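Local coordinates for protein 3-hydroxyisobutyryl-CoA hydrolase (Mycobacterium thermoresistibile, PDB 4HDT) that probably hydrolyses 3-hydroxyisobutyryl-CoA to 3-hydroxyisobutyrate and free CoA, and carries bound zinc ions, at residues 165-168 against 169-173. Numbering follows the deposited sequence.
Sequences GLHA and ALTGA
Thr171 folds its side chain back onto His167, one turn earlier in helix 164-171. CB stands 3.4 Å from the carbonyl oxygen His167 O. From there OG1 is placed between the backbone N and the carbonyl carbon of its own residue (chi1 64°), which turns the hydroxyl back along the helix to donate to His167 O at 2.8 Å. That oxygen also accepts from Thr171 N in the regular helical pattern, the two donors arriving from opposite faces of the carbonyl plane. OG1 lies over the centre of one face of the His167 imidazole as well, 4.3 Å above it. The other branch, methyl CG2, packs against the ring atom His167 CE1 at 3.6 Å, with ND1 only slightly farther away. His167 CG is anti to the backbone N, which carries the ring alongside Thr171, and chi2 of 78° turns its face to OG1; Tyr234 meets the ring roughly at right angles and hydrogen-bonds its ND1.

Here this helix of the crotonase-like chain ends, and OG1, while donating backwards, accepts forwards from Ala173 N at 3.1 Å in an almost straight bond (164°), forming an ST turn. Gly172 is the first residue to leave helical geometry, with positive phi. Its N still donates to Ala168 O, but from above the carbonyl plane. A water donates both to Ala168 O and to Ala173 O, bridging the last turn to the departing chain.

Earlier in the turn Leu170 lays CG against Leu166 O at 3.3 Å, next to the bond from its own N, while Ala169 CB touches Gly165 O. Helix 266-279 packs on Leu166, Ala169 and Leu170, and helix 252-261 on His167, Thr171 and Ala173.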
# COMPACT_ATOMS: atom_id res chain seq x y z
N GLY A 165 -9.09 1.58 9.15
CA GLY A 165 -7.85 2.08 8.52
C GLY A 165 -6.74 2.37 9.52
O GLY A 165 -5.54 2.05 9.28
N LEU A 166 -7.07 2.98 10.66
CA LEU A 166 -6.05 3.22 11.70
C LEU A 166 -5.51 1.93 12.26
O LEU A 166 -4.31 1.79 12.53
CB LEU A 166 -6.59 4.07 12.87
CG LEU A 166 -6.93 5.46 12.54
CD1 LEU A 166 -7.42 6.19 13.80
CD2 LEU A 166 -5.74 6.18 11.98
N HIS A 167 -6.41 0.98 12.49
CA HIS A 167 -5.97 -0.33 12.95
C HIS A 167 -4.95 -0.94 11.98
O HIS A 167 -3.89 -1.40 12.41
CB HIS A 167 -7.19 -1.22 13.18
CG HIS A 167 -6.86 -2.64 13.45
ND1 HIS A 167 -6.41 -3.08 14.68
CD2 HIS A 167 -6.88 -3.73 12.65
CE1 HIS A 167 -6.20 -4.38 14.63
NE2 HIS A 167 -6.45 -4.79 13.40
N ALA A 168 -5.31 -1.01 10.71
CA ALA A 168 -4.38 -1.56 9.73
C ALA A 168 -3.05 -0.79 9.71
O ALA A 168 -1.99 -1.41 9.64
CB ALA A 168 -5.03 -1.58 8.36
N ALA A 169 -3.13 0.53 9.82
CA ALA A 169 -1.92 1.39 9.68
C ALA A 169 -1.00 1.31 10.90
O ALA A 169 0.23 1.33 10.77
CB ALA A 169 -2.36 2.82 9.47
N LEU A 170 -1.57 1.21 12.11
CA LEU A 170 -0.77 1.22 13.33
C LEU A 170 -0.25 -0.15 13.68
O LEU A 170 0.90 -0.30 14.12
CB LEU A 170 -1.57 1.84 14.48
CG LEU A 170 -1.95 3.30 14.27
CD1 LEU A 170 -2.71 3.81 15.49
CD2 LEU A 170 -0.78 4.23 13.97
N THR A 171 -1.08 -1.18 13.48
CA THR A 171 -0.60 -2.55 13.68
C THR A 171 0.38 -2.93 12.58
O THR A 171 1.32 -3.66 12.83
CB THR A 171 -1.70 -3.63 13.72
OG1 THR A 171 -2.40 -3.72 12.46
CG2 THR A 171 -2.71 -3.35 14.91
N GLY A 172 0.10 -2.47 11.37
CA GLY A 172 0.80 -2.97 10.18
C GLY A 172 0.55 -4.43 9.85
O GLY A 172 1.34 -5.04 9.07
N ALA A 173 -0.50 -4.99 10.43
CA ALA A 173 -0.82 -6.42 10.29
C ALA A 173 -1.51 -6.72 8.96
O ALA A 173 -2.28 -5.90 8.43
CB ALA A 173 -1.71 -6.86 11.43
O HOH W 1 -1.69 -3.31 7.44